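Local coordinates for sugar ABC transporter substrate-binding protein, BlMnBP1 (Bifidobacterium animalis subsp. lactis ATCC 27673, PDB 6I5R), which binds manno-oligosaccharides such as mannobiose, probably handing them to the ABC transporter through which the bacterium takes up beta-mannan fragments, at residues A[81-93]-A[101-115]. Residues are numbered along the deposited sequence; the frame is centred on the assembly and turned at random.
Sequences SNYADSALTRLQA and MMIPAVDKSEFSNYF. With ZN (zinc ion), chain J; ZN (zinc ion), chain P.
Packing of a helix against a strand of the mixed sheet next to the sugar site, in the periplasmic-binding-protein fold, is exemplified where Tyr83 and Leu91 of helix 83-93 meet residues 101-115. In Tyr83 an anti chi1 (178°) carries the ring obliquely off the helix toward the strand, and its OH donates to Met102 O at 2.8 Å, in the carbonyl plane and on a lone pair (C=O...O angle 117°). A phenylalanine here would probably leave that buried carbonyl without its hydroxyl partner. One turn on, Ala87 CB rests 4.0 Å from Met101 SD. Leu91 splits its branches: CD1 wedges among Val106 CG2 (3.6 Å), Pro104 CG (3.7 Å) and Phe115 CZ, while CD2 touches Tyr114 CD1 at 3.4 Å. Partly exposed Leu88 meets Pro104 CG with its CD1 at 3.9 Å, and a water links Ala84 O to Ala105 N. Beyond Val106, Asp107, through both carboxylate oxygens, and Ser109 OG bind a zinc ion that Asp390 and Asn394 help complete. Strand 100-102 runs between strands 38-44 and 314-325; from the latter, Tyr321 of the glycan pocket meets the Tyr83 ring edge-to-face, while the loop residue Trp98 is touched by Leu91 and Phe115.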
loop_
_atom_site.group_PDB
_atom_site.type_symbol
_atom_site.label_atom_id
_atom_site.label_comp_id
_atom_site.label_asym_id
_atom_site.label_seq_id
_atom_site.Cartn_x
_atom_site.Cartn_y
_atom_site.Cartn_z
ATOM N N SER A 81 7.499 14.801 0.408
ATOM C CA SER A 81 7.791 13.827 -0.641
ATOM C C SER A 81 8.377 12.561 -0.040
ATOM O O SER A 81 8.053 11.452 -0.482
ATOM C CB SER A 81 8.751 14.394 -1.674
ATOM O OG SER A 81 9.965 14.731 -1.033
ATOM N N ASN A 82 9.240 12.709 0.960
ATOM C CA ASN A 82 9.827 11.558 1.641
ATOM C C ASN A 82 8.946 11.172 2.834
ATOM O O ASN A 82 9.351 11.210 3.984
ATOM C CB ASN A 82 11.249 11.881 2.077
ATOM C CG ASN A 82 12.005 10.659 2.553
ATOM O OD1 ASN A 82 11.527 9.530 2.425
ATOM N ND2 ASN A 82 13.197 10.876 3.126
ATOM N N TYR A 83 7.706 10.794 2.538
ATOM C CA TYR A 83 6.690 10.799 3.586
ATOM C C TYR A 83 7.009 9.800 4.704
ATOM O O TYR A 83 7.009 10.157 5.887
ATOM C CB TYR A 83 5.294 10.513 3.030
ATOM C CG TYR A 83 4.338 10.499 4.219
ATOM C CD1 TYR A 83 3.990 11.681 4.851
ATOM C CD2 TYR A 83 3.884 9.297 4.775
ATOM C CE1 TYR A 83 3.161 11.679 5.962
ATOM C CE2 TYR A 83 3.065 9.285 5.896
ATOM C CZ TYR A 83 2.704 10.494 6.480
ATOM O OH TYR A 83 1.888 10.525 7.595
ATOM N N ALA A 84 7.234 8.530 4.351
ATOM C CA ALA A 84 7.439 7.520 5.382
ATOM C C ALA A 84 8.486 7.963 6.387
ATOM O O ALA A 84 8.288 7.842 7.607
ATOM C CB ALA A 84 7.850 6.200 4.742
ATOM N N ASP A 85 9.598 8.504 5.894
ATOM C CA ASP A 85 10.706 8.865 6.765
ATOM C C ASP A 85 10.362 10.082 7.621
ATOM O O ASP A 85 10.613 10.088 8.831
ATOM C CB ASP A 85 11.943 9.128 5.909
ATOM C CG ASP A 85 12.502 7.854 5.225
ATOM O OD1 ASP A 85 12.329 6.727 5.747
ATOM O OD2 ASP A 85 13.163 7.981 4.155
ATOM N N SER A 86 9.736 11.097 7.026
ATOM C CA SER A 86 9.432 12.310 7.780
ATOM C C SER A 86 8.317 12.088 8.804
ATOM O O SER A 86 8.391 12.616 9.925
ATOM C CB SER A 86 9.089 13.457 6.832
ATOM O OG SER A 86 7.982 13.143 6.048
ATOM N N ALA A 87 7.303 11.282 8.473
ATOM C CA ALA A 87 6.295 10.923 9.465
ATOM C C ALA A 87 6.897 10.160 10.648
ATOM O O ALA A 87 6.499 10.370 11.805
ATOM C CB ALA A 87 5.187 10.091 8.819
ATOM N N LEU A 88 7.840 9.248 10.392
ATOM C CA LEU A 88 8.384 8.507 11.518
ATOM C C LEU A 88 9.217 9.430 12.398
ATOM O O LEU A 88 9.156 9.369 13.633
ATOM C CB LEU A 88 9.191 7.325 11.043
ATOM C CG LEU A 88 9.381 6.275 12.122
ATOM C CD1 LEU A 88 8.105 5.583 12.517
ATOM C CD2 LEU A 88 10.380 5.274 11.581
ATOM N N THR A 89 9.984 10.312 11.774
ATOM C CA THR A 89 10.726 11.308 12.536
ATOM C C THR A 89 9.807 12.138 13.429
ATOM O O THR A 89 10.072 12.305 14.628
ATOM C CB THR A 89 11.505 12.190 11.571
ATOM O OG1 THR A 89 12.487 11.394 10.891
ATOM C CG2 THR A 89 12.186 13.334 12.335
ATOM N N ARG A 90 8.706 12.651 12.880
ATOM C CA ARG A 90 7.809 13.448 13.713
ATOM C C ARG A 90 7.209 12.605 14.824
ATOM O O ARG A 90 7.060 13.074 15.956
ATOM C CB ARG A 90 6.694 14.089 12.882
ATOM C CG ARG A 90 7.224 15.077 11.855
ATOM C CD ARG A 90 7.455 16.487 12.399
ATOM N NE ARG A 90 6.196 17.136 12.737
ATOM C CZ ARG A 90 5.424 17.799 11.881
ATOM N NH1 ARG A 90 5.777 17.907 10.608
ATOM N NH2 ARG A 90 4.290 18.360 12.297
ATOM N N LEU A 91 6.853 11.359 14.517
ATOM C CA LEU A 91 6.339 10.476 15.557
ATOM C C LEU A 91 7.345 10.298 16.684
ATOM O O LEU A 91 6.977 10.323 17.864
ATOM C CB LEU A 91 5.973 9.112 14.974
ATOM C CG LEU A 91 4.521 8.671 14.871
ATOM C CD1 LEU A 91 4.490 7.180 14.475
ATOM C CD2 LEU A 91 3.753 8.931 16.126
ATOM N N GLN A 92 8.622 10.128 16.364
ATOM C CA GLN A 92 9.598 9.888 17.421
ATOM C C GLN A 92 9.974 11.141 18.206
ATOM O O GLN A 92 10.652 11.035 19.231
ATOM C CB GLN A 92 10.849 9.241 16.825
ATOM C CG GLN A 92 10.471 7.964 16.096
ATOM C CD GLN A 92 11.568 7.417 15.228
ATOM O OE1 GLN A 92 12.479 8.152 14.805
ATOM N NE2 GLN A 92 11.497 6.119 14.935
ATOM N N ALA A 93 9.572 12.312 17.754
ATOM C CA ALA A 93 9.720 13.533 18.533
ATOM C C ALA A 93 8.692 13.627 19.660
ATOM O O ALA A 93 8.874 14.419 20.586
ATOM C CB ALA A 93 9.579 14.748 17.618
ATOM N N MET A 101 -1.849 11.950 11.220
ATOM C CA MET A 101 -0.919 11.561 10.166
ATOM C C MET A 101 -1.352 10.217 9.588
ATOM O O MET A 101 -2.166 9.492 10.176
ATOM C CB MET A 101 0.537 11.457 10.650
ATOM C CG MET A 101 0.801 10.334 11.595
ATOM S SD MET A 101 2.557 9.916 11.765
ATOM C CE MET A 101 3.177 11.486 12.444
ATOM N N MET A 102 -0.809 9.885 8.419
ATOM C CA MET A 102 -0.947 8.523 7.917
ATOM C C MET A 102 0.116 7.691 8.636
ATOM O O MET A 102 1.304 8.046 8.638
ATOM C CB MET A 102 -0.792 8.468 6.394
ATOM C CG MET A 102 -1.632 9.484 5.659
ATOM S SD MET A 102 -3.366 9.672 6.172
ATOM C CE MET A 102 -4.117 8.117 5.635
ATOM N N ILE A 103 -0.313 6.607 9.263
ATOM C CA ILE A 103 0.549 5.821 10.130
ATOM C C ILE A 103 1.718 5.248 9.336
ATOM O O ILE A 103 1.513 4.551 8.327
ATOM C CB ILE A 103 -0.234 4.688 10.803
ATOM C CG1 ILE A 103 -1.333 5.277 11.671
ATOM C CG2 ILE A 103 0.705 3.806 11.577
ATOM C CD1 ILE A 103 -2.360 4.306 12.126
ATOM N N PRO A 104 2.947 5.552 9.746
ATOM C CA PRO A 104 4.142 5.033 9.070
ATOM C C PRO A 104 4.488 3.635 9.600
ATOM O O PRO A 104 3.618 2.941 10.105
ATOM C CB PRO A 104 5.221 6.043 9.438
ATOM C CG PRO A 104 4.777 6.535 10.795
ATOM C CD PRO A 104 3.294 6.592 10.750
ATOM N N ALA A 105 5.760 3.241 9.449
ATOM C CA ALA A 105 6.127 1.864 9.773
ATOM C C ALA A 105 6.408 1.721 11.260
ATOM O O ALA A 105 7.573 1.890 11.706
ATOM C CB ALA A 105 7.310 1.446 8.903
ATOM N N VAL A 106 5.332 1.362 12.000
ATOM C CA VAL A 106 5.291 1.303 13.465
ATOM C C VAL A 106 4.839 -0.075 13.913
ATOM O O VAL A 106 3.826 -0.569 13.419
ATOM C CB VAL A 106 4.349 2.386 14.055
ATOM C CG1 VAL A 106 4.346 2.313 15.528
ATOM C CG2 VAL A 106 4.738 3.719 13.516
ATOM N N ASP A 107 5.543 -0.659 14.897
ATOM C CA ASP A 107 5.122 -1.889 15.556
ATOM C C ASP A 107 3.705 -1.695 16.102
ATOM O O ASP A 107 3.445 -0.794 16.904
ATOM C CB ASP A 107 6.110 -2.269 16.676
ATOM C CG ASP A 107 5.879 -3.683 17.227
ATOM O OD1 ASP A 107 4.761 -4.205 17.460
ATOM O OD2 ASP A 107 6.867 -4.368 17.530
ATOM N N LYS A 108 2.803 -2.614 15.740
ATOM C CA LYS A 108 1.467 -2.601 16.321
ATOM C C LYS A 108 1.526 -2.467 17.828
ATOM O O LYS A 108 0.764 -1.714 18.429
ATOM C CB LYS A 108 0.713 -3.885 15.985
ATOM C CG LYS A 108 0.265 -4.015 14.569
ATOM C CD LYS A 108 -0.188 -5.437 14.373
ATOM C CE LYS A 108 -1.028 -5.597 13.142
ATOM N NZ LYS A 108 -1.489 -7.006 13.165
ATOM N N SER A 109 2.413 -3.226 18.456
ATOM C CA SER A 109 2.512 -3.171 19.897
ATOM C C SER A 109 2.881 -1.779 20.404
ATOM O O SER A 109 2.768 -1.532 21.613
ATOM C CB SER A 109 3.551 -4.184 20.361
ATOM O OG SER A 109 4.820 -3.788 19.864
ATOM N N GLU A 110 3.335 -0.874 19.527
ATOM C CA GLU A 110 3.662 0.480 19.935
ATOM C C GLU A 110 2.574 1.485 19.576
ATOM O O GLU A 110 2.721 2.673 19.885
ATOM C CB GLU A 110 4.984 0.928 19.318
ATOM C CG GLU A 110 6.216 0.374 20.007
ATOM C CD GLU A 110 7.484 0.885 19.386
ATOM O OE1 GLU A 110 8.476 0.125 19.357
ATOM O OE2 GLU A 110 7.496 2.048 18.923
ATOM N N PHE A 111 1.475 1.042 18.962
ATOM C CA PHE A 111 0.418 1.975 18.592
ATOM C C PHE A 111 -0.035 2.794 19.789
ATOM O O PHE A 111 -0.222 4.010 19.697
ATOM C CB PHE A 111 -0.782 1.227 18.014
ATOM C CG PHE A 111 -0.598 0.754 16.587
ATOM C CD1 PHE A 111 0.336 1.337 15.726
ATOM C CD2 PHE A 111 -1.380 -0.292 16.103
ATOM C CE1 PHE A 111 0.479 0.874 14.414
ATOM C CE2 PHE A 111 -1.231 -0.757 14.797
ATOM C CZ PHE A 111 -0.321 -0.162 13.956
ATOM N N SER A 112 -0.294 2.129 20.913
ATOM C CA SER A 112 -0.827 2.848 22.060
ATOM C C SER A 112 0.153 3.872 22.609
ATOM O O SER A 112 -0.260 4.728 23.393
ATOM C CB SER A 112 -1.222 1.875 23.163
ATOM O OG SER A 112 -0.081 1.220 23.671
ATOM N N ASN A 113 1.434 3.790 22.253
ATOM C CA ASN A 113 2.386 4.809 22.686
ATOM C C ASN A 113 2.290 6.089 21.873
ATOM O O ASN A 113 2.933 7.083 22.229
ATOM C CB ASN A 113 3.822 4.299 22.606
ATOM C CG ASN A 113 4.085 3.218 23.604
ATOM O OD1 ASN A 113 3.461 3.183 24.661
ATOM N ND2 ASN A 113 5.007 2.328 23.293
ATOM N N TYR A 114 1.501 6.096 20.824
ATOM C CA TYR A 114 1.458 7.197 19.881
ATOM C C TYR A 114 0.057 7.636 19.484
ATOM O O TYR A 114 -0.133 8.827 19.221
ATOM C CB TYR A 114 2.215 6.810 18.591
ATOM C CG TYR A 114 3.711 6.569 18.739
ATOM C CD1 TYR A 114 4.555 7.598 19.135
ATOM C CD2 TYR A 114 4.281 5.325 18.441
ATOM C CE1 TYR A 114 5.915 7.407 19.240
ATOM C CE2 TYR A 114 5.661 5.120 18.578
ATOM C CZ TYR A 114 6.466 6.178 18.965
ATOM O OH TYR A 114 7.834 5.997 19.089
ATOM N N PHE A 115 -0.921 6.731 19.410
ATOM C CA PHE A 115 -2.144 6.978 18.675
ATOM C C PHE A 115 -3.340 6.810 19.588
ATOM O O PHE A 115 -3.346 5.975 20.509
ATOM C CB PHE A 115 -2.296 6.022 17.459
ATOM C CG PHE A 115 -1.220 6.193 16.413
ATOM C CD1 PHE A 115 -1.044 7.403 15.762
ATOM C CD2 PHE A 115 -0.380 5.160 16.103
ATOM C CE1 PHE A 115 -0.034 7.561 14.840
ATOM C CE2 PHE A 115 0.622 5.315 15.179
ATOM C CZ PHE A 115 0.801 6.524 14.559
HETATM ZN ZN ZN J . 5.927 -5.612 18.916
HETATM ZN ZN ZN P . 13.347 6.734 2.505
HETATM O O HOH W 1 7.772 5.113 8.052
HETATM O O HOH W 2 7.224 -6.554 20.322
HETATM O O HOH W 3 13.051 5.370 3.716
HETATM O O HOH W 4 14.760 6.891 4.028
#